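Local coordinates for protein phosphoheptose isomerase (Neisseria gonorrhoeae, PDB 5I01) that isomerises sedoheptulose 7-phosphate to D-glycero-D-manno-heptose 7-phosphate as a zinc-dependent homotetramer, the first step in making the heptose of gonococcal lipooligosaccharide, at residues 148-153 against 174-179; 166-171 against 181-186. The protein carries 1 engineered substitution. All blocks are in the same frame, centred on the assembly; numbering follows the deposited sequence.

Interaction 1 (148-153 against 174-179); sequences TGRDGG and ARIQEN. With ZN (zinc ion), chain H.
The carbonyl oxygen of Arg175, just before the Ile176 that meets Gly149, is gripped by two nitrogens of Asn179. The amide ND2 of Asn179 bonds to Arg175 O at 2.7 Å. The helical N-H of Asn179 reaches the same oxygen from the opposite face of its plane.

The contact itself is apolar and rests on Ile176. Its CG2 lies 3.8 Å from Gly149 CA, and its CD1 lies 3.9 Å from the same CA. Gly149 has no side chain, which lets CD1 sit against the main chain. With CG1 anti to its own carbonyl carbon (chi1 -64°), Ile176 carries CD1 on to Arg150 N at 4.1 Å. Here strand 143-149 of the SIS-domain parallel sheet leads into a type II' beta turn, Gly149 to Gly152, beside helix 173-193. Asp151 OD1 adds an Asx turn by accepting from Gly153 N.

Arg175 holds Glu178 side-on within the helix. NE of Arg175 meets Glu178 OE1 at 2.9 Å from above the carboxylate plane, while NH1 meets OE2 on its syn side at 2.7 Å. One residue on from Ile176, Gln177 OE1 binds zinc at 2.0 Å. His63, Glu67 and His185 of a second subunit complete that site.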
ATOM      1  N   THR A 148      16.606 -10.850 -12.500  1.00 29.63           N
ATOM      2  CA  THR A 148      16.438 -10.295 -13.857  1.00 29.99           C
ATOM      3  C   THR A 148      15.904 -11.316 -14.852  1.00 30.80           C
ATOM      4  O   THR A 148      15.752 -12.492 -14.525  1.00 30.56           O
ATOM      5  CB  THR A 148      17.762  -9.729 -14.417  1.00 30.75           C
ATOM      6  OG1 THR A 148      18.667 -10.802 -14.706  1.00 30.74           O
ATOM      7  CG2 THR A 148      18.415  -8.755 -13.424  1.00 30.19           C
ATOM      8  N   GLY A 149      15.608 -10.846 -16.064  1.00 32.93           N
ATOM      9  CA  GLY A 149      15.197 -11.704 -17.182  1.00 33.17           C
ATOM     10  C   GLY A 149      15.921 -11.325 -18.450  1.00 33.77           C
ATOM     11  O   GLY A 149      16.693 -10.375 -18.461  1.00 34.63           O
ATOM     12  N   ARG A 150      15.656 -12.070 -19.519  1.00 37.81           N
ATOM     13  CA  ARG A 150      16.295 -11.859 -20.840  1.00 40.04           C
ATOM     14  C   ARG A 150      17.837 -12.038 -20.754  1.00 39.47           C
ATOM     15  O   ARG A 150      18.284 -13.120 -20.363  1.00 37.55           O
ATOM     16  CB  ARG A 150      15.835 -10.529 -21.474  1.00 40.83           C
ATOM     17  CG  ARG A 150      14.342 -10.516 -21.745  1.00 42.78           C
ATOM     18  CD  ARG A 150      13.754  -9.131 -21.958  1.00 45.49           C
ATOM     19  NE  ARG A 150      12.286  -9.188 -21.901  1.00 48.23           N
ATOM     20  CZ  ARG A 150      11.456  -8.186 -22.199  1.00 51.58           C
ATOM     21  NH1 ARG A 150      11.921  -6.999 -22.592  1.00 53.50           N
ATOM     22  NH2 ARG A 150      10.137  -8.371 -22.104  1.00 51.13           N
ATOM     23  N   ASP A 151      18.635 -11.019 -21.092  1.00 40.59           N
ATOM     24  CA  ASP A 151      20.111 -11.114 -20.984  1.00 42.06           C
ATOM     25  C   ASP A 151      20.664 -10.528 -19.683  1.00 40.06           C
ATOM     26  O   ASP A 151      21.873 -10.521 -19.475  1.00 41.78           O
ATOM     27  CB  ASP A 151      20.816 -10.486 -22.211  1.00 44.00           C
ATOM     28  CG  ASP A 151      20.629  -8.966 -22.325  1.00 46.80           C
ATOM     29  OD1 ASP A 151      20.035  -8.330 -21.421  1.00 48.36           O
ATOM     30  OD2 ASP A 151      21.092  -8.401 -23.343  1.00 47.80           O
ATOM     31  N   GLY A 152      19.776 -10.026 -18.828  1.00 39.60           N
ATOM     32  CA  GLY A 152      20.153  -9.384 -17.574  1.00 38.04           C
ATOM     33  C   GLY A 152      20.282  -7.873 -17.625  1.00 36.06           C
ATOM     34  O   GLY A 152      20.440  -7.251 -16.580  1.00 35.93           O
ATOM     35  N   GLY A 153      20.248  -7.282 -18.819  1.00 35.80           N
ATOM     36  CA  GLY A 153      20.246  -5.826 -18.984  1.00 36.92           C
ATOM     37  C   GLY A 153      21.432  -5.095 -18.382  1.00 37.33           C
ATOM     38  O   GLY A 153      22.494  -5.683 -18.173  1.00 37.14           O
ATOM     39  N   ALA A 174       5.878 -12.318 -18.552  1.00 27.82           N
ATOM     40  CA  ALA A 174       5.022 -13.202 -17.776  1.00 27.15           C
ATOM     41  C   ALA A 174       5.759 -14.463 -17.298  1.00 27.37           C
ATOM     42  O   ALA A 174       5.652 -14.837 -16.139  1.00 28.18           O
ATOM     43  CB  ALA A 174       3.776 -13.568 -18.572  1.00 26.45           C
ATOM     44  N   ARG A 175       6.536 -15.093 -18.171  1.00 27.77           N
ATOM     45  CA  ARG A 175       7.309 -16.285 -17.781  1.00 28.38           C
ATOM     46  C   ARG A 175       8.430 -15.947 -16.790  1.00 29.10           C
ATOM     47  O   ARG A 175       8.752 -16.745 -15.913  1.00 29.57           O
ATOM     48  CB  ARG A 175       7.909 -16.962 -19.012  1.00 28.26           C
ATOM     49  CG  ARG A 175       6.883 -17.400 -20.051  1.00 28.01           C
ATOM     50  CD  ARG A 175       6.025 -18.539 -19.558  1.00 28.50           C
ATOM     51  NE  ARG A 175       4.836 -18.104 -18.843  1.00 29.01           N
ATOM     52  CZ  ARG A 175       3.718 -17.635 -19.404  1.00 30.35           C
ATOM     53  NH1 ARG A 175       2.693 -17.284 -18.628  1.00 30.78           N
ATOM     54  NH2 ARG A 175       3.598 -17.508 -20.721  1.00 31.45           N
ATOM     55  N   ILE A 176       9.016 -14.762 -16.927  1.00 30.10           N
ATOM     56  CA  ILE A 176      10.083 -14.317 -16.031  1.00 30.16           C
ATOM     57  C   ILE A 176       9.544 -14.087 -14.610  1.00 30.64           C
ATOM     58  O   ILE A 176      10.141 -14.572 -13.654  1.00 31.89           O
ATOM     59  CB  ILE A 176      10.788 -13.053 -16.569  1.00 29.39           C
ATOM     60  CG1 ILE A 176      11.495 -13.364 -17.894  1.00 30.24           C
ATOM     61  CG2 ILE A 176      11.812 -12.534 -15.568  1.00 28.86           C
ATOM     62  CD1 ILE A 176      11.628 -12.165 -18.802  1.00 31.53           C
ATOM     63  N   GLN A 177       8.430 -13.365 -14.481  1.00 30.76           N
ATOM     64  CA  GLN A 177       7.770 -13.169 -13.175  1.00 32.58           C
ATOM     65  C   GLN A 177       7.476 -14.500 -12.483  1.00 31.65           C
ATOM     66  O   GLN A 177       7.748 -14.651 -11.303  1.00 31.10           O
ATOM     67  CB  GLN A 177       6.469 -12.358 -13.309  1.00 33.38           C
ATOM     68  CG  GLN A 177       6.689 -10.854 -13.419  1.00 36.33           C
ATOM     69  CD  GLN A 177       5.502 -10.076 -14.016  1.00 39.31           C
ATOM     70  OE1 GLN A 177       4.416 -10.623 -14.274  1.00 39.95           O
ATOM     71  NE2 GLN A 177       5.718  -8.779 -14.244  1.00 39.91           N
ATOM     72  N   GLU A 178       6.942 -15.461 -13.233  1.00 32.51           N
ATOM     73  CA  GLU A 178       6.565 -16.773 -12.690  1.00 32.96           C
ATOM     74  C   GLU A 178       7.759 -17.568 -12.165  1.00 34.03           C
ATOM     75  O   GLU A 178       7.635 -18.259 -11.154  1.00 35.72           O
ATOM     76  CB  GLU A 178       5.826 -17.588 -13.740  1.00 32.82           C
ATOM     77  CG  GLU A 178       4.460 -17.015 -14.083  1.00 33.92           C
ATOM     78  CD  GLU A 178       3.930 -17.472 -15.435  1.00 35.22           C
ATOM     79  OE1 GLU A 178       4.481 -18.444 -16.015  1.00 34.51           O
ATOM     80  OE2 GLU A 178       2.950 -16.845 -15.926  1.00 35.01           O
ATOM     81  N   ASN A 179       8.895 -17.480 -12.863  1.00 34.06           N
ATOM     82  CA  ASN A 179      10.163 -18.049 -12.382  1.00 34.63           C
ATOM     83  C   ASN A 179      10.707 -17.269 -11.163  1.00 32.61           C
ATOM     84  O   ASN A 179      11.271 -17.863 -10.246  1.00 32.66           O
ATOM     85  CB  ASN A 179      11.224 -18.102 -13.503  1.00 35.77           C
ATOM     86  CG  ASN A 179      10.987 -19.232 -14.481  1.00 38.46           C
ATOM     87  OD1 ASN A 179      11.762 -20.188 -14.555  1.00 42.49           O
ATOM     88  ND2 ASN A 179       9.902 -19.140 -15.230  1.00 40.26           N
TER
HETATM   89 ZN    ZN H 301       2.501 -10.158 -14.646  1.00 49.15          ZN

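Interaction 2 (166-171 against 181-186); sequences LNVPHP and ILLIHA. With ZN (zinc ion), chain E.
Leu183 and the pair Leu166 and Val168 make the contact, and it is wholly apolar. One methyl of Leu183 serves both strand residues. Its CD1 lies 4.1 Å from Leu166 CB and 4.3 Å from Val168 CG2. The CG of Leu183 is anti to its own carbonyl carbon (chi1 -72°), and the extended branch beyond it (chi2 174°) brings CD1 up to the strand. Leu166 is met at the base of its side chain, Val168 at a methyl. Val168 also packs on Asn179 and His180 of helix 173-193. Thr32 of helix 29-44 touches both leucines, and Phe14 of a second subunit packs on Leu183.

Strand 164-168 is an outermost strand, within this chain, of the parallel sheet of the alpha/beta SIS fold. The chain leaves it by a short loop and enters helix 173-193, which packs back on the sheet. In this loop Pro169 is the centre of an inverse gamma turn, closed by a weak bond from His170 N to Val168 O at 2.9 Å.

Polar bonds tie the strand to its neighbour and to the turn beyond it. Asn167 OD1 pairs with Thr148 OG1, and Asn167 ND2 with Arg150 O.

The metal bond is on the helix. His185 NE2 binds zinc at 2.2 Å, with His63 and Glu67 of the same chain and Gln177 of a second subunit. The other ring nitrogen, ND1, is hydrogen-bonded to Glu178 OE2 of that subunit. Together with the metal bond, this second-shell bond probably fixes the rotation of the ring. The planes of this ring and the His63 ring stand at about 65°.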
ATOM      1  N   LEU A 166      20.559 -13.664 -10.480  1.00 33.38           N
ATOM      2  CA  LEU A 166      19.589 -14.704 -10.777  1.00 33.06           C
ATOM      3  C   LEU A 166      18.850 -14.279 -12.053  1.00 32.76           C
ATOM      4  O   LEU A 166      17.799 -13.622 -12.013  1.00 34.34           O
ATOM      5  CB  LEU A 166      18.632 -14.919  -9.586  1.00 33.26           C
ATOM      6  CG  LEU A 166      19.255 -15.276  -8.225  1.00 33.50           C
ATOM      7  CD1 LEU A 166      18.226 -15.388  -7.115  1.00 34.12           C
ATOM      8  CD2 LEU A 166      20.012 -16.581  -8.306  1.00 34.58           C
ATOM      9  N   ASN A 167      19.421 -14.636 -13.196  1.00 31.25           N
ATOM     10  CA  ASN A 167      18.806 -14.313 -14.469  1.00 30.77           C
ATOM     11  C   ASN A 167      17.972 -15.482 -14.979  1.00 30.66           C
ATOM     12  O   ASN A 167      18.460 -16.607 -15.068  1.00 29.37           O
ATOM     13  CB  ASN A 167      19.849 -13.920 -15.516  1.00 30.17           C
ATOM     14  CG  ASN A 167      19.211 -13.417 -16.782  1.00 29.79           C
ATOM     15  OD1 ASN A 167      18.604 -12.341 -16.806  1.00 30.16           O
ATOM     16  ND2 ASN A 167      19.281 -14.216 -17.826  1.00 29.95           N
ATOM     17  N   VAL A 168      16.714 -15.190 -15.306  1.00 30.24           N
ATOM     18  CA  VAL A 168      15.832 -16.127 -15.966  1.00 30.88           C
ATOM     19  C   VAL A 168      16.046 -15.961 -17.471  1.00 32.91           C
ATOM     20  O   VAL A 168      15.703 -14.913 -18.020  1.00 34.16           O
ATOM     21  CB  VAL A 168      14.357 -15.852 -15.599  1.00 30.52           C
ATOM     22  CG1 VAL A 168      13.428 -16.798 -16.349  1.00 30.97           C
ATOM     23  CG2 VAL A 168      14.155 -15.987 -14.096  1.00 30.46           C
ATOM     24  N   PRO A 169      16.620 -16.980 -18.151  1.00 34.39           N
ATOM     25  CA  PRO A 169      16.909 -16.804 -19.576  1.00 35.09           C
ATOM     26  C   PRO A 169      15.660 -17.057 -20.422  1.00 34.97           C
ATOM     27  O   PRO A 169      15.461 -18.153 -20.949  1.00 39.62           O
ATOM     28  CB  PRO A 169      18.003 -17.842 -19.822  1.00 34.82           C
ATOM     29  CG  PRO A 169      17.630 -18.964 -18.913  1.00 35.14           C
ATOM     30  CD  PRO A 169      17.009 -18.327 -17.692  1.00 34.77           C
ATOM     31  N   HIS A 170      14.805 -16.047 -20.510  1.00 33.59           N
ATOM     32  CA  HIS A 170      13.555 -16.156 -21.258  1.00 32.17           C
ATOM     33  C   HIS A 170      13.128 -14.787 -21.774  1.00 31.75           C
ATOM     34  O   HIS A 170      13.373 -13.794 -21.106  1.00 33.04           O
ATOM     35  CB  HIS A 170      12.451 -16.784 -20.398  1.00 31.11           C
ATOM     36  CG  HIS A 170      11.371 -17.425 -21.208  1.00 31.52           C
ATOM     37  ND1 HIS A 170      10.279 -16.724 -21.660  1.00 32.27           N
ATOM     38  CD2 HIS A 170      11.246 -18.675 -21.713  1.00 31.11           C
ATOM     39  CE1 HIS A 170       9.514 -17.516 -22.391  1.00 31.98           C
ATOM     40  NE2 HIS A 170      10.071 -18.711 -22.426  1.00 31.75           N
ATOM     41  N   PRO A 171      12.534 -14.722 -22.981  1.00 31.84           N
ATOM     42  CA  PRO A 171      12.109 -13.423 -23.517  1.00 32.80           C
ATOM     43  C   PRO A 171      10.859 -12.790 -22.870  1.00 33.65           C
ATOM     44  O   PRO A 171      10.803 -11.574 -22.686  1.00 33.89           O
ATOM     45  CB  PRO A 171      11.817 -13.739 -24.994  1.00 32.04           C
ATOM     46  CG  PRO A 171      11.521 -15.187 -25.029  1.00 31.77           C
ATOM     47  CD  PRO A 171      12.460 -15.770 -24.018  1.00 31.73           C
ATOM     48  N   ILE A 181       9.039 -15.826  -8.719  1.00 28.84           N
ATOM     49  CA  ILE A 181       8.335 -16.187  -7.487  1.00 30.70           C
ATOM     50  C   ILE A 181       8.728 -17.588  -7.010  1.00 29.73           C
ATOM     51  O   ILE A 181       8.824 -17.815  -5.811  1.00 28.94           O
ATOM     52  CB  ILE A 181       6.791 -15.995  -7.587  1.00 32.72           C
ATOM     53  CG1 ILE A 181       6.166 -15.971  -6.196  1.00 35.14           C
ATOM     54  CG2 ILE A 181       6.113 -17.058  -8.436  1.00 32.51           C
ATOM     55  CD1 ILE A 181       6.598 -14.764  -5.377  1.00 37.87           C
ATOM     56  N   LEU A 182       8.963 -18.508  -7.949  1.00 28.43           N
ATOM     57  CA  LEU A 182       9.547 -19.803  -7.628  1.00 28.81           C
ATOM     58  C   LEU A 182      10.899 -19.608  -6.930  1.00 29.32           C
ATOM     59  O   LEU A 182      11.129 -20.185  -5.867  1.00 28.12           O
ATOM     60  CB  LEU A 182       9.704 -20.674  -8.891  1.00 29.82           C
ATOM     61  CG  LEU A 182      10.553 -21.954  -8.780  1.00 30.23           C
ATOM     62  CD1 LEU A 182      10.029 -22.862  -7.678  1.00 30.99           C
ATOM     63  CD2 LEU A 182      10.603 -22.701 -10.100  1.00 30.67           C
ATOM     64  N   LEU A 183      11.774 -18.800  -7.537  1.00 29.49           N
ATOM     65  CA  LEU A 183      13.099 -18.509  -6.973  1.00 31.29           C
ATOM     66  C   LEU A 183      13.017 -17.965  -5.543  1.00 32.00           C
ATOM     67  O   LEU A 183      13.734 -18.424  -4.661  1.00 32.80           O
ATOM     68  CB  LEU A 183      13.887 -17.533  -7.865  1.00 30.99           C
ATOM     69  CG  LEU A 183      14.416 -18.074  -9.195  1.00 31.42           C
ATOM     70  CD1 LEU A 183      15.047 -16.963 -10.016  1.00 31.46           C
ATOM     71  CD2 LEU A 183      15.431 -19.177  -8.974  1.00 32.35           C
ATOM     72  N   ILE A 184      12.125 -17.004  -5.324  1.00 32.71           N
ATOM     73  CA  ILE A 184      11.872 -16.450  -3.991  1.00 32.67           C
ATOM     74  C   ILE A 184      11.476 -17.527  -2.990  1.00 33.10           C
ATOM     75  O   ILE A 184      12.004 -17.561  -1.884  1.00 34.30           O
ATOM     76  CB  ILE A 184      10.804 -15.330  -4.050  1.00 31.91           C
ATOM     77  CG1 ILE A 184      11.461 -14.059  -4.608  1.00 32.41           C
ATOM     78  CG2 ILE A 184      10.164 -15.072  -2.684  1.00 32.03           C
ATOM     79  CD1 ILE A 184      10.500 -12.969  -5.020  1.00 32.34           C
ATOM     80  N   HIS A 185      10.539 -18.386  -3.385  1.00 34.52           N
ATOM     81  CA  HIS A 185      10.062 -19.478  -2.531  1.00 34.23           C
ATOM     82  C   HIS A 185      11.166 -20.446  -2.155  1.00 33.66           C
ATOM     83  O   HIS A 185      11.249 -20.864  -1.007  1.00 33.87           O
ATOM     84  CB  HIS A 185       8.896 -20.225  -3.190  1.00 34.09           C
ATOM     85  CG  HIS A 185       7.594 -19.500  -3.086  1.00 37.18           C
ATOM     86  ND1 HIS A 185       6.568 -19.668  -3.988  1.00 37.44           N
ATOM     87  CD2 HIS A 185       7.155 -18.591  -2.181  1.00 39.15           C
ATOM     88  CE1 HIS A 185       5.547 -18.906  -3.634  1.00 39.69           C
ATOM     89  NE2 HIS A 185       5.879 -18.240  -2.541  1.00 41.47           N
ATOM     90  N   ALA A 186      11.999 -20.796  -3.130  1.00 33.66           N
ATOM     91  CA  ALA A 186      13.144 -21.673  -2.911  1.00 33.59           C
ATOM     92  C   ALA A 186      14.183 -21.047  -1.966  1.00 34.23           C
ATOM     93  O   ALA A 186      14.780 -21.761  -1.163  1.00 35.42           O
ATOM     94  CB  ALA A 186      13.785 -22.036  -4.243  1.00 33.20           C
TER
HETATM   95 ZN    ZN E 301       4.440 -17.344  -1.117  1.00 58.72          ZN

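Overall arrangement
Interactions 1 and 2 lie on the same side of the chain's centre, with centres about 7 Å apart. Both set helix 173-193 against the parallel sheet, interaction 1 through strand 143-149 and interaction 2 through the neighbouring strand 164-168. Their segments alternate along the chain. Interaction 2 is buried at all its touching residues and pairs side chain with side chain. Interaction 1 is also buried, but it includes the exposed Arg150 and packs a side chain mainly on backbone. The loops are joined too: Arg150 NE bonds to Pro171 O at 2.9 Å. Each helix segment supplies a ligand to a different zinc ion, and both metal sites draw on a second subunit.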